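Local structure of tRNA (guanine(9)-N1)-methyltransferase (4JWH) at residues C110-L115 against G212-K217; K186-Y191 against D204-Y209. The protein transfers a methyl group from S-adenosyl-L-methionine to N1 of guanosine 9 in cytoplasmic tRNA, leaving N(1)-methylguanosine and S-adenosyl-L-homocysteine. All coordinates share one frame; numbering follows the deposited sequence.

Contact 1: C110-L115 against G212-K217. With SAH (S-adenosyl-L-homocysteine), chain C.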
ATOM      1  N   CYS A 110       8.459  -3.646  -1.991  1.00 19.12           N
ATOM      2  CA  CYS A 110       9.555  -2.749  -2.305  1.00 20.46           C
ATOM      3  C   CYS A 110      10.614  -3.398  -3.183  1.00 20.24           C
ATOM      4  O   CYS A 110      11.787  -3.143  -3.003  1.00 20.97           O
ATOM      5  CB  CYS A 110      10.195  -2.188  -1.021  1.00 20.18           C
ATOM      6  SG  CYS A 110       9.092  -1.245   0.060  1.00 21.81           S
ATOM      7  N   ALA A 111      10.193  -4.192  -4.154  1.00 20.90           N
ATOM      8  CA  ALA A 111      11.105  -4.891  -5.053  1.00 22.09           C
ATOM      9  C   ALA A 111      11.585  -4.121  -6.269  1.00 22.84           C
ATOM     10  O   ALA A 111      12.274  -4.701  -7.119  1.00 23.45           O
ATOM     11  CB  ALA A 111      10.468  -6.234  -5.510  1.00 22.62           C
ATOM     12  N   PHE A 112      11.261  -2.830  -6.374  1.00 23.28           N
ATOM     13  CA  PHE A 112      11.469  -2.110  -7.670  1.00 23.97           C
ATOM     14  C   PHE A 112      12.510  -0.975  -7.624  1.00 24.73           C
ATOM     15  O   PHE A 112      12.513  -0.092  -8.481  1.00 23.37           O
ATOM     16  CB  PHE A 112      10.135  -1.560  -8.207  1.00 22.92           C
ATOM     17  CG  PHE A 112       9.005  -2.532  -8.109  1.00 23.56           C
ATOM     18  CD1 PHE A 112       8.894  -3.589  -9.022  1.00 22.77           C
ATOM     19  CD2 PHE A 112       8.063  -2.414  -7.090  1.00 21.78           C
ATOM     20  CE1 PHE A 112       7.854  -4.515  -8.915  1.00 24.55           C
ATOM     21  CE2 PHE A 112       7.024  -3.319  -6.982  1.00 21.54           C
ATOM     22  CZ  PHE A 112       6.917  -4.378  -7.895  1.00 22.29           C
ATOM     23  N   ASP A 113      13.359  -1.001  -6.597  1.00 25.75           N
ATOM     24  CA  ASP A 113      14.458  -0.028  -6.413  1.00 27.69           C
ATOM     25  C   ASP A 113      15.178   0.278  -7.744  1.00 27.40           C
ATOM     26  O   ASP A 113      15.389   1.437  -8.099  1.00 26.96           O
ATOM     27  CB  ASP A 113      15.466  -0.594  -5.391  1.00 28.40           C
ATOM     28  CG  ASP A 113      16.102   0.472  -4.511  1.00 33.30           C
ATOM     29  OD1 ASP A 113      17.237   0.873  -4.852  1.00 36.09           O
ATOM     30  OD2 ASP A 113      15.498   0.873  -3.471  1.00 33.99           O
ATOM     31  N   ASP A 114      15.528  -0.760  -8.494  1.00 27.79           N
ATOM     32  CA  ASP A 114      16.273  -0.578  -9.755  1.00 28.45           C
ATOM     33  C   ASP A 114      15.486   0.132 -10.876  1.00 28.45           C
ATOM     34  O   ASP A 114      16.086   0.557 -11.878  1.00 28.57           O
ATOM     35  CB  ASP A 114      16.787  -1.927 -10.278  1.00 29.08           C
ATOM     36  CG  ASP A 114      17.815  -2.557  -9.362  1.00 31.46           C
ATOM     37  OD1 ASP A 114      18.643  -1.821  -8.772  1.00 35.80           O
ATOM     38  OD2 ASP A 114      17.800  -3.787  -9.240  1.00 33.36           O
ATOM     39  N   LEU A 115      14.172   0.261 -10.726  1.00 27.63           N
ATOM     40  CA  LEU A 115      13.375   0.928 -11.778  1.00 28.51           C
ATOM     41  C   LEU A 115      13.213   2.430 -11.569  1.00 28.54           C
ATOM     42  O   LEU A 115      12.676   3.131 -12.433  1.00 29.17           O
ATOM     43  CB  LEU A 115      11.996   0.263 -11.940  1.00 27.99           C
ATOM     44  CG  LEU A 115      12.003  -1.246 -12.193  1.00 29.24           C
ATOM     45  CD1 LEU A 115      10.592  -1.787 -12.395  1.00 28.12           C
ATOM     46  CD2 LEU A 115      12.918  -1.592 -13.384  1.00 28.19           C
ATOM     47  N   GLY A 212       2.192  -1.965  -4.790  1.00 16.93           N
ATOM     48  CA  GLY A 212       3.517  -1.760  -5.412  1.00 17.32           C
ATOM     49  C   GLY A 212       4.242  -0.524  -4.900  1.00 17.95           C
ATOM     50  O   GLY A 212       3.750   0.596  -5.038  1.00 17.38           O
ATOM     51  N   ALA A 213       5.419  -0.700  -4.304  1.00 18.33           N
ATOM     52  CA  ALA A 213       6.136   0.467  -3.777  1.00 19.60           C
ATOM     53  C   ALA A 213       7.009   1.010  -4.898  1.00 20.62           C
ATOM     54  O   ALA A 213       8.193   0.671  -5.015  1.00 20.04           O
ATOM     55  CB  ALA A 213       6.969   0.126  -2.526  1.00 19.35           C
ATOM     56  N   ILE A 214       6.396   1.842  -5.732  1.00 21.54           N
ATOM     57  CA  ILE A 214       7.080   2.436  -6.872  1.00 23.40           C
ATOM     58  C   ILE A 214       6.448   3.774  -7.287  1.00 24.59           C
ATOM     59  O   ILE A 214       5.230   3.936  -7.295  1.00 25.06           O
ATOM     60  CB  ILE A 214       7.136   1.444  -8.090  1.00 23.80           C
ATOM     61  CG1 ILE A 214       8.022   2.018  -9.225  1.00 25.11           C
ATOM     62  CG2 ILE A 214       5.724   1.041  -8.559  1.00 22.86           C
ATOM     63  CD1 ILE A 214       8.275   1.075 -10.377  1.00 25.92           C
ATOM     64  N   VAL A 215       7.302   4.734  -7.595  1.00 25.36           N
ATOM     65  CA  VAL A 215       6.912   6.027  -8.114  1.00 26.47           C
ATOM     66  C   VAL A 215       7.409   6.108  -9.556  1.00 27.73           C
ATOM     67  O   VAL A 215       8.595   6.345  -9.803  1.00 27.97           O
ATOM     68  CB  VAL A 215       7.534   7.151  -7.252  1.00 26.19           C
ATOM     69  CG1 VAL A 215       7.318   8.546  -7.872  1.00 27.10           C
ATOM     70  CG2 VAL A 215       6.953   7.084  -5.850  1.00 24.44           C
ATOM     71  N   ASP A 216       6.512   5.837 -10.495  1.00 28.64           N
ATOM     72  CA  ASP A 216       6.895   5.740 -11.901  1.00 30.59           C
ATOM     73  C   ASP A 216       6.061   6.637 -12.819  1.00 31.79           C
ATOM     74  O   ASP A 216       6.381   6.763 -13.993  1.00 31.98           O
ATOM     75  CB  ASP A 216       6.898   4.248 -12.320  1.00 29.54           C
ATOM     76  CG  ASP A 216       5.504   3.676 -12.512  1.00 28.95           C
ATOM     77  OD1 ASP A 216       4.590   4.090 -11.782  1.00 28.07           O
ATOM     78  OD2 ASP A 216       5.314   2.800 -13.389  1.00 27.45           O
ATOM     79  N   LYS A 217       4.999   7.237 -12.281  1.00 33.55           N
ATOM     80  CA  LYS A 217       4.047   8.027 -13.076  1.00 35.53           C
ATOM     81  C   LYS A 217       3.319   7.078 -14.028  1.00 36.20           C
ATOM     82  O   LYS A 217       2.872   7.486 -15.108  1.00 36.02           O
ATOM     83  CB  LYS A 217       4.738   9.097 -13.925  1.00 36.20           C
ATOM     84  CG  LYS A 217       5.253  10.325 -13.221  1.00 38.73           C
ATOM     85  CD  LYS A 217       5.501  11.412 -14.300  1.00 42.06           C
ATOM     86  CE  LYS A 217       5.608  12.815 -13.713  1.00 44.14           C
ATOM     87  NZ  LYS A 217       5.258  13.853 -14.737  1.00 46.63           N
TER
HETATM   88  N   SAH C 401       2.935   1.148 -13.210  1.00 20.00           N
HETATM   89  CA  SAH C 401       2.958   0.855 -11.785  1.00 20.00           C
HETATM   90  CB  SAH C 401       2.637   2.191 -11.064  1.00 20.00           C
HETATM   91  CG  SAH C 401       1.750   1.984  -9.908  1.00 20.00           C
HETATM   92  SD  SAH C 401       1.278   3.205  -8.746  1.00 20.00           S
HETATM   93  C   SAH C 401       2.141  -0.412 -11.569  1.00 20.00           C
HETATM   94  O   SAH C 401       1.483  -0.682 -10.609  1.00 20.00           O
HETATM   95  OXT SAH C 401       2.186  -1.276 -12.392  1.00 20.00           O
HETATM   96  C5' SAH C 401       1.748   2.444  -7.245  1.00 20.00           C
HETATM   97  C4' SAH C 401       0.823   1.385  -6.655  1.00 20.00           C
HETATM   98  O4' SAH C 401      -0.395   1.904  -6.220  1.00 20.00           O
HETATM   99  C3' SAH C 401       0.458   0.195  -7.551  1.00 20.00           C
HETATM  100  O3' SAH C 401       1.462  -0.776  -7.600  1.00 20.00           O
HETATM  101  C2' SAH C 401      -0.816  -0.309  -6.967  1.00 20.00           C
HETATM  102  O2' SAH C 401      -0.501  -1.196  -5.943  1.00 20.00           O
HETATM  103  C1' SAH C 401      -1.412   0.971  -6.442  1.00 20.00           C
HETATM  104  N9  SAH C 401      -2.483   1.512  -7.296  1.00 20.00           N
HETATM  105  C8  SAH C 401      -2.481   2.664  -7.903  1.00 20.00           C
HETATM  106  N7  SAH C 401      -3.603   2.903  -8.529  1.00 20.00           N
HETATM  107  C5  SAH C 401      -4.377   1.889  -8.293  1.00 20.00           C
HETATM  108  C6  SAH C 401      -5.734   1.476  -8.654  1.00 20.00           C
HETATM  109  N6  SAH C 401      -6.478   2.238  -9.414  1.00 20.00           N
HETATM  110  N1  SAH C 401      -6.171   0.326  -8.201  1.00 20.00           N
HETATM  111  C2  SAH C 401      -5.425  -0.446  -7.432  1.00 20.00           C
HETATM  112  N3  SAH C 401      -4.198  -0.155  -7.080  1.00 20.00           N
HETATM  113  C4  SAH C 401      -3.627   0.980  -7.463  1.00 20.00           C
HETATM  114  O   HOH W   1      10.542  -0.713  -4.675  1.00 18.25           O

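Contact 2: K186-Y191 against D204-Y209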
ATOM      1  N   LYS A 186      -0.381 -17.781   0.671  1.00 31.65           N
ATOM      2  CA  LYS A 186      -0.369 -17.374  -0.732  1.00 31.00           C
ATOM      3  C   LYS A 186      -1.772 -17.154  -1.330  1.00 30.43           C
ATOM      4  O   LYS A 186      -1.986 -16.259  -2.142  1.00 29.44           O
ATOM      5  CB  LYS A 186       0.430 -18.380  -1.572  1.00 31.79           C
ATOM      6  N   GLU A 187      -2.718 -17.988  -0.910  1.00 29.96           N
ATOM      7  CA  GLU A 187      -4.098 -17.947  -1.382  1.00 29.58           C
ATOM      8  C   GLU A 187      -4.845 -16.691  -0.893  1.00 27.29           C
ATOM      9  O   GLU A 187      -5.890 -16.331  -1.425  1.00 26.24           O
ATOM     10  CB  GLU A 187      -4.803 -19.236  -0.936  1.00 31.24           C
ATOM     11  CG  GLU A 187      -4.736 -19.548   0.582  1.00 36.29           C
ATOM     12  CD  GLU A 187      -3.415 -20.202   1.073  1.00 42.46           C
ATOM     13  OE1 GLU A 187      -2.539 -20.550   0.253  1.00 41.90           O
ATOM     14  OE2 GLU A 187      -3.266 -20.374   2.310  1.00 44.20           O
ATOM     15  N   LYS A 188      -4.275 -16.026   0.114  1.00 25.64           N
ATOM     16  CA  LYS A 188      -4.919 -14.890   0.750  1.00 25.16           C
ATOM     17  C   LYS A 188      -4.331 -13.571   0.250  1.00 23.55           C
ATOM     18  O   LYS A 188      -4.782 -12.506   0.663  1.00 23.70           O
ATOM     19  CB  LYS A 188      -4.810 -14.972   2.278  1.00 25.35           C
ATOM     20  CG  LYS A 188      -5.287 -16.306   2.918  1.00 28.98           C
ATOM     21  CD  LYS A 188      -6.787 -16.373   3.218  1.00 33.99           C
ATOM     22  CE  LYS A 188      -7.210 -17.806   3.707  1.00 37.04           C
ATOM     23  NZ  LYS A 188      -6.389 -18.389   4.861  1.00 35.62           N
ATOM     24  N   LEU A 189      -3.314 -13.648  -0.601  1.00 21.22           N
ATOM     25  CA  LEU A 189      -2.669 -12.466  -1.152  1.00 21.43           C
ATOM     26  C   LEU A 189      -3.510 -11.888  -2.261  1.00 20.75           C
ATOM     27  O   LEU A 189      -4.052 -12.631  -3.086  1.00 20.87           O
ATOM     28  CB  LEU A 189      -1.285 -12.809  -1.724  1.00 20.49           C
ATOM     29  CG  LEU A 189      -0.189 -13.154  -0.720  1.00 22.80           C
ATOM     30  CD1 LEU A 189       1.037 -13.684  -1.437  1.00 20.62           C
ATOM     31  CD2 LEU A 189       0.176 -11.970   0.194  1.00 22.17           C
ATOM     32  N   VAL A 190      -3.608 -10.563  -2.283  1.00 20.55           N
ATOM     33  CA  VAL A 190      -4.231  -9.845  -3.401  1.00 19.22           C
ATOM     34  C   VAL A 190      -3.286  -8.689  -3.716  1.00 19.30           C
ATOM     35  O   VAL A 190      -3.000  -7.862  -2.851  1.00 17.57           O
ATOM     36  CB  VAL A 190      -5.652  -9.294  -3.030  1.00 20.04           C
ATOM     37  CG1 VAL A 190      -6.172  -8.343  -4.115  1.00 19.08           C
ATOM     38  CG2 VAL A 190      -6.656 -10.415  -2.764  1.00 19.98           C
ATOM     39  N   TYR A 191      -2.796  -8.637  -4.957  1.00 18.43           N
ATOM     40  CA  TYR A 191      -1.973  -7.529  -5.404  1.00 17.18           C
ATOM     41  C   TYR A 191      -2.880  -6.467  -6.051  1.00 18.11           C
ATOM     42  O   TYR A 191      -3.518  -6.706  -7.080  1.00 16.15           O
ATOM     43  CB  TYR A 191      -0.912  -8.017  -6.399  1.00 17.17           C
ATOM     44  CG  TYR A 191       0.374  -7.200  -6.408  1.00 16.75           C
ATOM     45  CD1 TYR A 191       1.602  -7.830  -6.273  1.00 16.67           C
ATOM     46  CD2 TYR A 191       0.363  -5.805  -6.610  1.00 16.90           C
ATOM     47  CE1 TYR A 191       2.794  -7.114  -6.289  1.00 16.83           C
ATOM     48  CE2 TYR A 191       1.560  -5.061  -6.611  1.00 16.49           C
ATOM     49  CZ  TYR A 191       2.770  -5.750  -6.434  1.00 17.45           C
ATOM     50  OH  TYR A 191       3.969  -5.117  -6.446  1.00 18.52           O
ATOM     51  N   ASP A 204     -11.191  -7.843   3.103  1.00 26.32           N
ATOM     52  CA  ASP A 204     -11.458  -9.052   3.862  1.00 27.24           C
ATOM     53  C   ASP A 204     -10.533  -9.092   5.093  1.00 26.19           C
ATOM     54  O   ASP A 204      -9.321  -8.981   4.953  1.00 24.45           O
ATOM     55  CB  ASP A 204     -11.053 -10.192   2.932  1.00 29.18           C
ATOM     56  CG  ASP A 204     -12.041 -11.285   2.852  1.00 34.29           C
ATOM     57  OD1 ASP A 204     -12.271 -11.953   3.885  1.00 41.06           O
ATOM     58  OD2 ASP A 204     -12.530 -11.534   1.717  1.00 40.16           O
ATOM     59  N   GLU A 205     -11.085  -9.293   6.282  1.00 24.32           N
ATOM     60  CA  GLU A 205     -10.234  -9.394   7.473  1.00 24.88           C
ATOM     61  C   GLU A 205      -9.143 -10.475   7.404  1.00 24.16           C
ATOM     62  O   GLU A 205      -8.147 -10.386   8.125  1.00 24.02           O
ATOM     63  CB  GLU A 205     -11.051  -9.529   8.786  1.00 25.75           C
ATOM     64  CG  GLU A 205     -11.633  -8.201   9.395  1.00 28.46           C
ATOM     65  CD  GLU A 205     -10.589  -7.128   9.813  1.00 33.90           C
ATOM     66  OE1 GLU A 205      -9.788  -7.366  10.759  1.00 34.19           O
ATOM     67  OE2 GLU A 205     -10.596  -6.005   9.216  1.00 34.40           O
ATOM     68  N   ASP A 206      -9.326 -11.508   6.585  1.00 23.45           N
ATOM     69  CA  ASP A 206      -8.328 -12.590   6.574  1.00 23.78           C
ATOM     70  C   ASP A 206      -7.349 -12.474   5.388  1.00 23.29           C
ATOM     71  O   ASP A 206      -6.453 -13.328   5.216  1.00 21.90           O
ATOM     72  CB  ASP A 206      -8.969 -14.005   6.739  1.00 24.45           C
ATOM     73  CG  ASP A 206      -9.837 -14.400   5.552  1.00 28.28           C
ATOM     74  OD1 ASP A 206      -9.965 -15.612   5.249  1.00 31.10           O
ATOM     75  OD2 ASP A 206     -10.383 -13.484   4.891  1.00 30.81           O
ATOM     76  N   LYS A 207      -7.457 -11.372   4.632  1.00 21.26           N
ATOM     77  CA  LYS A 207      -6.622 -11.204   3.443  1.00 21.03           C
ATOM     78  C   LYS A 207      -5.419 -10.257   3.619  1.00 20.67           C
ATOM     79  O   LYS A 207      -5.283  -9.524   4.614  1.00 20.18           O
ATOM     80  CB  LYS A 207      -7.485 -10.784   2.234  1.00 20.19           C
ATOM     81  CG  LYS A 207      -8.599 -11.819   1.882  1.00 24.38           C
ATOM     82  CD  LYS A 207      -8.026 -13.049   1.213  1.00 28.52           C
ATOM     83  CE  LYS A 207      -9.089 -14.070   0.896  1.00 32.72           C
ATOM     84  NZ  LYS A 207     -10.176 -13.492   0.053  1.00 33.96           N
ATOM     85  N   ILE A 208      -4.542 -10.279   2.624  1.00 20.17           N
ATOM     86  CA  ILE A 208      -3.301  -9.578   2.721  1.00 20.04           C
ATOM     87  C   ILE A 208      -3.214  -8.816   1.430  1.00 20.13           C
ATOM     88  O   ILE A 208      -3.198  -9.423   0.368  1.00 21.65           O
ATOM     89  CB  ILE A 208      -2.126 -10.564   2.910  1.00 19.66           C
ATOM     90  CG1 ILE A 208      -2.312 -11.363   4.216  1.00 20.61           C
ATOM     91  CG2 ILE A 208      -0.810  -9.816   2.886  1.00 19.68           C
ATOM     92  CD1 ILE A 208      -1.360 -12.544   4.345  1.00 22.43           C
ATOM     93  N   TYR A 209      -3.215  -7.489   1.515  1.00 19.03           N
ATOM     94  CA  TYR A 209      -3.315  -6.634   0.304  1.00 17.50           C
ATOM     95  C   TYR A 209      -1.969  -6.064  -0.000  1.00 16.79           C
ATOM     96  O   TYR A 209      -1.328  -5.566   0.891  1.00 16.79           O
ATOM     97  CB  TYR A 209      -4.373  -5.519   0.504  1.00 16.27           C
ATOM     98  CG  TYR A 209      -5.719  -6.174   0.637  1.00 18.82           C
ATOM     99  CD1 TYR A 209      -6.386  -6.643  -0.496  1.00 18.78           C
ATOM    100  CD2 TYR A 209      -6.273  -6.425   1.895  1.00 18.93           C
ATOM    101  CE1 TYR A 209      -7.624  -7.299  -0.383  1.00 23.57           C
ATOM    102  CE2 TYR A 209      -7.492  -7.090   2.019  1.00 19.51           C
ATOM    103  CZ  TYR A 209      -8.151  -7.529   0.871  1.00 21.69           C
ATOM    104  OH  TYR A 209      -9.354  -8.176   0.965  1.00 23.02           O
TER

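Contact 1: C110-L115 against G212-K217
Phe-112 turns the edge of its ring to the backbone of Ala-213, whose carbonyl O lies in the ring plane 3.7 Å from Phe-112 CD2. With CG beside its own backbone N and anti to the carbonyl carbon (chi1 -44°), the ring reaches across to the 212-217 loop, and CE2 comes up against CA of Gly-212. The side chain of Ile-214 crosses that of Phe-112 at about a right angle. Its CD1 methyl, at the end of an extended chain, sits 3.9 Å from Phe-112 CB and also meets CB of Leu-115. Ala-213 makes the third apolar contact, its methyl CB packing 3.6 Å from SG of Cys-110.

No direct hydrogen bond spans the two loops; a water does so instead. It accepts from Phe-112 N at 2.8 Å and donates to Ala-213 O at 2.7 Å, so the carbonyl at the ring edge also has a polar partner. Ala-213 is the centre of an inverse gamma turn, closed by a weak bond from Ile-214 N to Gly-212 O. Leu-223 of helix 223-231 packs against both Leu-115 and Ile-214.

The 212-217 loop also meets the bound S-adenosyl-L-homocysteine: Gly-212 N donates to its O2' at 3.0 Å, and OD2 of Asp-216, the proton acceptor of the reaction, accepts a hydrogen bond from its amino N at 2.9 Å. Gly-212 has no side chain, and the ribose O3' occupies that side. The contact thus joins loops following the adjacent parallel strands 105-109 and 208-212, with 212-217 forming part of the cofactor pocket wall of a SPOUT-type methyltransferase domain.

Contact 2: K186-Y191 against D204-Y209
The Tyr-209 ring meets Val-190 obliquely along its CD1-CE1 side, with Val-190 CB 3.7 Å from CD1 and both valine methyls close by. The two side chains lie alongside each other and point the same way. Tyr-209 CG stands anti to its carbonyl carbon (chi1 -65°), and the phenol runs back over its own segment until OH accepts a nearly straight bond from Asp-204 N, 2.8 Å long at 175°. A phenylalanine at Tyr-209 would remove this acceptor and would probably leave Asp-204 N without its mate, freeing the start of the turn to shift. Ile-200 also packs on Tyr-209.

On the other face of the sheet, Leu-189 CD2 presses against Ile-208 CG2 at 3.6 Å. Between the faces, the backbones pair in parallel: Ile-208 N donates to Lys-188 O at 3.0 Å, the donor tilted from the carbonyl plane, and Val-190 N donates to Ile-208 O at 2.9 Å, almost in line with the C=O. CA-H...O contacts from Leu-189 to Ile-208 O and from Tyr-209 to Val-190 O supplement them.

Before the strands, Lys-207 CD lies 3.3 Å from Lys-188 O and also near Lys-188 CB. The chain of Lys-188, bent at chi2 and chi4, runs past Asp-206 O and crosses the Asp-206 side chain at about a right angle. Its NZ stays 4.5 Å from Asp-206 OD1, while Lys-207 NZ makes a long, weak salt bridge with OD2 of Asp-204, within its own segment. The chemistry implies that backbone bonds and apolar packing join these neighbouring strands, whereas the Lys-188 and Asp-206 charges, too far apart for a salt bridge, probably add a diffuse attraction.

Contact 2 lies within the parallel sheet and contact 1 in the loops beyond the strand ends, their centres 21 Å apart. Contact 2 pairs strand 189-192 with the start of strand 208-212; contact 1 forms where that second strand runs out into the 212-217 loop. Tyr-191 connects them: its OH lies 3.4 Å from Phe-112 CZ and 3.5 Å from Gly-212 CA, both packing contacts, and is hydrogen-bonded to Asp-109 at the end of strand 105-109. Contact 1 touches the cofactor directly, whereas the Val-190 side chain is about 9 Å from S-adenosyl-L-homocysteine. Leu-192, which follows the 186-191 segment, binds the cofactor through its carbonyl, so both paired strands lead into the pocket.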